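Local coordinates for protein methylmalonate-semialdehyde dehydrogenase (Oceanimonas doudoroffii, PDB 4ZZ7) that probably catalyses the NAD-dependent, CoA-acylating oxidation of methylmalonate semialdehyde, binding the dinucleotide in an aldehyde dehydrogenase fold, at residues Q140-N152 with L214-G227. Sequence-based numbering, arbitrary orientation.
With NAD (nicotinamide-adenine-dinucleotide), chain M.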
loop_
_atom_site.group_PDB
_atom_site.type_symbol
_atom_site.label_atom_id
_atom_site.label_comp_id
_atom_site.label_asym_id
_atom_site.label_seq_id
_atom_site.Cartn_x
_atom_site.Cartn_y
_atom_site.Cartn_z
ATOM N N GLN A 140 -9.358 6.584 -12.214
ATOM C CA GLN A 140 -9.419 7.160 -13.541
ATOM C C GLN A 140 -9.467 8.654 -13.446
ATOM O O GLN A 140 -9.744 9.196 -12.372
ATOM C CB GLN A 140 -10.632 6.632 -14.272
ATOM C CG GLN A 140 -10.525 5.139 -14.485
ATOM C CD GLN A 140 -11.550 4.595 -15.441
ATOM O OE1 GLN A 140 -12.522 5.266 -15.801
ATOM N NE2 GLN A 140 -11.333 3.365 -15.870
ATOM N N PRO A 141 -9.200 9.336 -14.566
ATOM C CA PRO A 141 -9.120 10.788 -14.481
ATOM C C PRO A 141 -10.478 11.492 -14.344
ATOM O O PRO A 141 -11.494 10.977 -14.796
ATOM C CB PRO A 141 -8.414 11.173 -15.784
ATOM C CG PRO A 141 -7.776 9.912 -16.275
ATOM C CD PRO A 141 -8.738 8.852 -15.876
ATOM N N MET A 142 -10.455 12.661 -13.714
ATOM C CA MET A 142 -11.628 13.507 -13.550
ATOM C C MET A 142 -12.083 14.155 -14.875
ATOM O O MET A 142 -13.252 14.057 -15.280
ATOM C CB MET A 142 -11.324 14.610 -12.525
ATOM C CG MET A 142 -11.005 14.127 -11.105
ATOM S SD MET A 142 -12.368 13.184 -10.381
ATOM C CE MET A 142 -13.711 14.379 -10.234
ATOM N N GLY A 143 -11.155 14.824 -15.542
ATOM C CA GLY A 143 -11.489 15.622 -16.715
ATOM C C GLY A 143 -10.708 16.899 -16.686
ATOM O O GLY A 143 -9.486 16.849 -16.632
ATOM N N VAL A 144 -11.417 18.031 -16.711
ATOM C CA VAL A 144 -10.774 19.347 -16.625
ATOM C C VAL A 144 -10.745 19.730 -15.173
ATOM O O VAL A 144 -11.763 19.670 -14.477
ATOM C CB VAL A 144 -11.471 20.466 -17.431
ATOM C CG1 VAL A 144 -10.691 21.767 -17.302
ATOM C CG2 VAL A 144 -11.582 20.113 -18.915
ATOM N N VAL A 145 -9.554 20.129 -14.740
ATOM C CA VAL A 145 -9.275 20.437 -13.353
ATOM C C VAL A 145 -8.757 21.838 -13.276
ATOM O O VAL A 145 -7.945 22.238 -14.111
ATOM C CB VAL A 145 -8.207 19.508 -12.786
ATOM C CG1 VAL A 145 -7.859 19.911 -11.352
ATOM C CG2 VAL A 145 -8.722 18.079 -12.803
ATOM N N ALA A 146 -9.216 22.565 -12.261
ATOM C CA ALA A 146 -8.906 23.976 -12.117
ATOM C C ALA A 146 -8.072 24.188 -10.872
ATOM O O ALA A 146 -8.347 23.586 -9.828
ATOM C CB ALA A 146 -10.182 24.791 -12.046
ATOM N N GLY A 147 -7.060 25.046 -10.992
ATOM C CA GLY A 147 -6.148 25.349 -9.887
ATOM C C GLY A 147 -6.061 26.837 -9.648
ATOM O O GLY A 147 -5.956 27.597 -10.601
ATOM N N ILE A 148 -6.110 27.252 -8.380
ATOM C CA ILE A 148 -6.103 28.661 -8.030
ATOM C C ILE A 148 -5.096 28.883 -6.936
ATOM O O ILE A 148 -5.218 28.264 -5.876
ATOM C CB ILE A 148 -7.475 29.120 -7.555
ATOM C CG1 ILE A 148 -8.485 28.917 -8.672
ATOM C CG2 ILE A 148 -7.432 30.597 -7.150
ATOM C CD1 ILE A 148 -9.905 28.992 -8.211
ATOM N N THR A 149 -4.131 29.776 -7.186
ATOM C CA THR A 149 -2.913 29.828 -6.387
ATOM C C THR A 149 -2.627 31.213 -5.846
ATOM O O THR A 149 -3.127 32.205 -6.361
ATOM C CB THR A 149 -1.695 29.306 -7.181
ATOM O OG1 THR A 149 -1.281 30.249 -8.190
ATOM C CG2 THR A 149 -2.020 27.979 -7.806
ATOM N N PRO A 150 -1.814 31.289 -4.793
ATOM C CA PRO A 150 -1.537 32.581 -4.185
ATOM C C PRO A 150 -0.260 33.285 -4.724
ATOM O O PRO A 150 0.443 32.753 -5.625
ATOM C CB PRO A 150 -1.393 32.220 -2.711
ATOM C CG PRO A 150 -0.772 30.866 -2.736
ATOM C CD PRO A 150 -1.163 30.204 -4.041
ATOM N N PHE A 151 -0.003 34.478 -4.176
ATOM C CA PHE A 151 1.105 35.304 -4.608
ATOM C C PHE A 151 2.419 34.836 -4.023
ATOM O O PHE A 151 3.447 34.979 -4.658
ATOM C CB PHE A 151 0.882 36.785 -4.243
ATOM C CG PHE A 151 1.190 37.122 -2.811
ATOM C CD1 PHE A 151 2.502 37.308 -2.378
ATOM C CD2 PHE A 151 0.179 37.262 -1.900
ATOM C CE1 PHE A 151 2.783 37.600 -1.053
ATOM C CE2 PHE A 151 0.446 37.551 -0.568
ATOM C CZ PHE A 151 1.752 37.726 -0.145
ATOM N N ASN A 152 2.396 34.332 -2.797
ATOM C CA ASN A 152 3.644 34.066 -2.068
ATOM C C ASN A 152 4.538 32.962 -2.621
ATOM O O ASN A 152 5.753 33.002 -2.417
ATOM C CB ASN A 152 3.394 33.850 -0.568
ATOM C CG ASN A 152 2.510 32.645 -0.255
ATOM O OD1 ASN A 152 1.371 32.543 -0.709
ATOM N ND2 ASN A 152 3.024 31.756 0.576
ATOM N N LEU A 214 -14.453 29.551 -13.667
ATOM C CA LEU A 214 -14.042 28.174 -13.378
ATOM C C LEU A 214 -15.067 27.414 -12.467
ATOM O O LEU A 214 -15.533 26.289 -12.797
ATOM C CB LEU A 214 -12.658 28.167 -12.723
ATOM C CG LEU A 214 -11.501 28.716 -13.558
ATOM C CD1 LEU A 214 -10.289 28.967 -12.673
ATOM C CD2 LEU A 214 -11.157 27.772 -14.697
ATOM N N LEU A 215 -15.432 28.047 -11.351
ATOM C CA LEU A 215 -16.346 27.443 -10.383
ATOM C C LEU A 215 -17.735 27.095 -10.968
ATOM O O LEU A 215 -18.361 26.096 -10.595
ATOM C CB LEU A 215 -16.499 28.364 -9.175
ATOM C CG LEU A 215 -15.215 28.615 -8.384
ATOM C CD1 LEU A 215 -15.419 29.703 -7.347
ATOM C CD2 LEU A 215 -14.716 27.359 -7.719
ATOM N N HIS A 216 -18.201 27.918 -11.902
ATOM C CA HIS A 216 -19.563 27.795 -12.422
ATOM C C HIS A 216 -19.675 27.028 -13.740
ATOM O O HIS A 216 -20.759 26.590 -14.093
ATOM C CB HIS A 216 -20.180 29.184 -12.511
ATOM C CG HIS A 216 -20.470 29.794 -11.174
ATOM N ND1 HIS A 216 -19.503 30.392 -10.399
ATOM C CD2 HIS A 216 -21.621 29.881 -10.467
ATOM C CE1 HIS A 216 -20.051 30.838 -9.281
ATOM N NE2 HIS A 216 -21.335 30.533 -9.293
ATOM N N ASP A 217 -18.564 26.843 -14.455
ATOM C CA ASP A 217 -18.556 26.009 -15.668
ATOM C C ASP A 217 -18.658 24.515 -15.326
ATOM O O ASP A 217 -17.840 23.971 -14.617
ATOM C CB ASP A 217 -17.293 26.255 -16.480
ATOM C CG ASP A 217 -17.374 25.682 -17.879
ATOM O OD1 ASP A 217 -17.455 24.438 -18.042
ATOM O OD2 ASP A 217 -17.328 26.486 -18.826
ATOM N N ASP A 218 -19.651 23.853 -15.886
ATOM C CA ASP A 218 -19.944 22.460 -15.561
ATOM C C ASP A 218 -18.866 21.477 -16.001
ATOM O O ASP A 218 -18.781 20.376 -15.438
ATOM C CB ASP A 218 -21.309 22.046 -16.137
ATOM C CG ASP A 218 -22.469 22.801 -15.487
ATOM O OD1 ASP A 218 -22.214 23.703 -14.638
ATOM O OD2 ASP A 218 -23.638 22.506 -15.832
ATOM N N ARG A 219 -18.044 21.863 -16.979
ATOM C CA ARG A 219 -16.923 20.999 -17.419
ATOM C C ARG A 219 -15.764 20.875 -16.392
ATOM O O ARG A 219 -14.963 19.950 -16.482
ATOM C CB ARG A 219 -16.370 21.470 -18.767
ATOM C CG ARG A 219 -17.367 21.411 -19.889
ATOM C CD ARG A 219 -16.932 22.204 -21.104
ATOM N NE ARG A 219 -16.962 23.637 -20.874
ATOM C CZ ARG A 219 -16.602 24.542 -21.780
ATOM N NH1 ARG A 219 -16.192 24.169 -22.988
ATOM N NH2 ARG A 219 -16.637 25.839 -21.480
ATOM N N VAL A 220 -15.665 21.821 -15.458
ATOM C CA VAL A 220 -14.639 21.803 -14.441
ATOM C C VAL A 220 -15.132 20.859 -13.379
ATOM O O VAL A 220 -16.107 21.149 -12.700
ATOM C CB VAL A 220 -14.392 23.200 -13.810
ATOM C CG1 VAL A 220 -13.329 23.127 -12.730
ATOM C CG2 VAL A 220 -13.956 24.211 -14.860
ATOM N N LYS A 221 -14.419 19.758 -13.217
ATOM C CA LYS A 221 -14.795 18.690 -12.329
ATOM C C LYS A 221 -14.092 18.688 -10.973
ATOM O O LYS A 221 -14.493 17.924 -10.104
ATOM C CB LYS A 221 -14.529 17.359 -13.026
ATOM C CG LYS A 221 -15.750 16.780 -13.717
ATOM C CD LYS A 221 -16.006 17.399 -15.067
ATOM C CE LYS A 221 -17.505 17.530 -15.350
ATOM N NZ LYS A 221 -18.243 16.242 -15.478
ATOM N N ALA A 222 -13.046 19.491 -10.787
ATOM C CA ALA A 222 -12.373 19.574 -9.488
ATOM C C ALA A 222 -11.620 20.872 -9.340
ATOM O O ALA A 222 -11.037 21.365 -10.296
ATOM C CB ALA A 222 -11.415 18.403 -9.305
ATOM N N VAL A 223 -11.596 21.404 -8.128
ATOM C CA VAL A 223 -10.930 22.675 -7.868
ATOM C C VAL A 223 -9.946 22.601 -6.690
ATOM O O VAL A 223 -10.352 22.337 -5.559
ATOM C CB VAL A 223 -11.978 23.773 -7.597
ATOM C CG1 VAL A 223 -11.300 25.122 -7.345
ATOM C CG2 VAL A 223 -12.969 23.852 -8.762
ATOM N N SER A 224 -8.667 22.858 -6.971
ATOM C CA SER A 224 -7.610 22.993 -5.940
ATOM C C SER A 224 -7.309 24.470 -5.653
ATOM O O SER A 224 -6.752 25.173 -6.507
ATOM C CB SER A 224 -6.310 22.312 -6.397
ATOM O OG SER A 224 -6.401 20.895 -6.371
ATOM N N PHE A 225 -7.683 24.932 -4.457
ATOM C CA PHE A 225 -7.417 26.313 -4.045
ATOM C C PHE A 225 -6.419 26.325 -2.944
ATOM O O PHE A 225 -6.507 25.509 -2.039
ATOM C CB PHE A 225 -8.667 27.043 -3.534
ATOM C CG PHE A 225 -8.386 28.447 -3.038
ATOM C CD1 PHE A 225 -8.262 29.485 -3.916
ATOM C CD2 PHE A 225 -8.221 28.710 -1.682
ATOM C CE1 PHE A 225 -7.979 30.760 -3.466
ATOM C CE2 PHE A 225 -7.940 29.986 -1.224
ATOM C CZ PHE A 225 -7.819 31.012 -2.118
ATOM N N VAL A 226 -5.489 27.280 -3.034
ATOM C CA VAL A 226 -4.524 27.599 -1.972
ATOM C C VAL A 226 -4.549 29.121 -1.808
ATOM O O VAL A 226 -4.419 29.852 -2.782
ATOM C CB VAL A 226 -3.095 27.104 -2.320
ATOM C CG1 VAL A 226 -2.072 27.569 -1.298
ATOM C CG2 VAL A 226 -3.081 25.594 -2.371
ATOM N N GLY A 227 -4.741 29.594 -0.585
ATOM C CA GLY A 227 -4.799 31.029 -0.322
ATOM C C GLY A 227 -5.282 31.330 1.085
ATOM O O GLY A 227 -5.047 30.539 2.001
HETATM P PA NAD M . -5.935 35.100 -1.506
HETATM O O1A NAD M . -6.269 36.545 -1.866
HETATM O O2A NAD M . -6.638 34.377 -0.370
HETATM O O5B NAD M . -6.198 34.177 -2.816
HETATM C C5B NAD M . -5.219 33.942 -3.838
HETATM C C4B NAD M . -5.872 33.566 -5.168
HETATM O O4B NAD M . -7.294 33.689 -5.083
HETATM C C3B NAD M . -5.445 34.451 -6.334
HETATM O O3B NAD M . -5.214 33.610 -7.467
HETATM C C2B NAD M . -6.594 35.439 -6.523
HETATM O O2B NAD M . -6.923 35.850 -7.854
HETATM C C1B NAD M . -7.796 34.695 -5.971
HETATM N N9A NAD M . -8.760 35.596 -5.270
HETATM C C8A NAD M . -8.443 36.644 -4.454
HETATM N N7A NAD M . -9.562 37.227 -3.974
HETATM C C5A NAD M . -10.628 36.560 -4.483
HETATM C C6A NAD M . -12.113 36.677 -4.378
HETATM N N6A NAD M . -12.659 37.644 -3.610
HETATM N N1A NAD M . -12.876 35.784 -5.064
HETATM C C2A NAD M . -12.319 34.808 -5.844
HETATM N N3A NAD M . -10.989 34.632 -5.987
HETATM C C4A NAD M . -10.106 35.470 -5.346
HETATM O O3 NAD M . -4.319 34.973 -1.258
HETATM P PN NAD M . -3.120 36.033 -1.613
HETATM O O1N NAD M . -2.875 36.107 -3.124
HETATM O O2N NAD M . -3.202 37.333 -0.802
HETATM O O5D NAD M . -1.969 35.134 -0.947
HETATM C C5D NAD M . -1.795 35.122 0.480
HETATM C C4D NAD M . -2.493 33.964 1.223
HETATM O O4D NAD M . -2.004 32.642 0.898
HETATM C C3D NAD M . -2.291 34.101 2.742
HETATM O O3D NAD M . -3.483 34.581 3.373
HETATM C C2D NAD M . -1.883 32.715 3.265
HETATM O O2D NAD M . -2.625 32.339 4.430
HETATM C C1D NAD M . -2.154 31.820 2.069
HETATM N N1N NAD M . -1.329 30.620 1.981
HETATM C C2N NAD M . -1.884 29.474 2.395
HETATM C C3N NAD M . -1.173 28.279 2.332
HETATM C C7N NAD M . -1.736 26.964 2.817
HETATM O O7N NAD M . -2.206 26.791 3.947
HETATM N N7N NAD M . -1.658 25.955 1.966
HETATM C C4N NAD M . 0.110 28.289 1.798
HETATM C C5N NAD M . 0.674 29.482 1.363
HETATM C C6N NAD M . -0.082 30.652 1.465
HETATM O O HOH W 1 -13.997 17.945 -17.615
#
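Phe225 meets Ile148 at its ring edge, where CG2 of Ile148 lies 3.5 Å from CD1 of Phe225. NAD continues along that edge, its adenosine-ribose O4B 3.4 Å from Phe225 CE1 and its phosphate oxygen O2A in the ring plane; Ile231, Ala232 and Ile235 of helix 229-241 also pack on this phenylalanine. With CG1 beside the backbone N (chi1 -61°), CG2 of Ile148 falls anti to that N and faces the ring and the ribose, while CD1 reaches Val223 CG1. The Phe151 ring carries Asn152 CB over one face, toward the rim, and NAD phosphate oxygen O1N in plane at its edge. The guanidinium of Arg219 lies edge-on to the carboxylate of Asp217, NE bonding OD1 and NH2 bonding OD2 in a salt bridge, with NH1 on Ser50; OD1 also takes Arg219 N, closing an Asx turn. Strands 144-148 and 220-226 run parallel, 13° apart, as central neighbours in the Rossmann-type dinucleotide-binding sheet. Five backbone bonds stitch them, from Lys221 N to Val144 O (2.9 Å) to Val226 N to Ile148 O (3.0 Å). Ala146 CB sits against Val220 CG1 (3.6 Å) and Leu214 CD2, joining the strand to the end of helix 208-216. Just past strand 144-148, Pro150 CG lies 3.8 Å from Val226 CG1, the two side chains crossing obliquely, and Thr149 O accepts from adenosine-ribose O3B (2.7 Å). Asn152 OD1 lies 3.2 Å from nicotinamide C6N, with ND2 close to C5N; an alanine here would remove the amide and probably leave the C5N-C6N side of that ring less confined. At the other end, a water bridges Val144 N and Arg219 O.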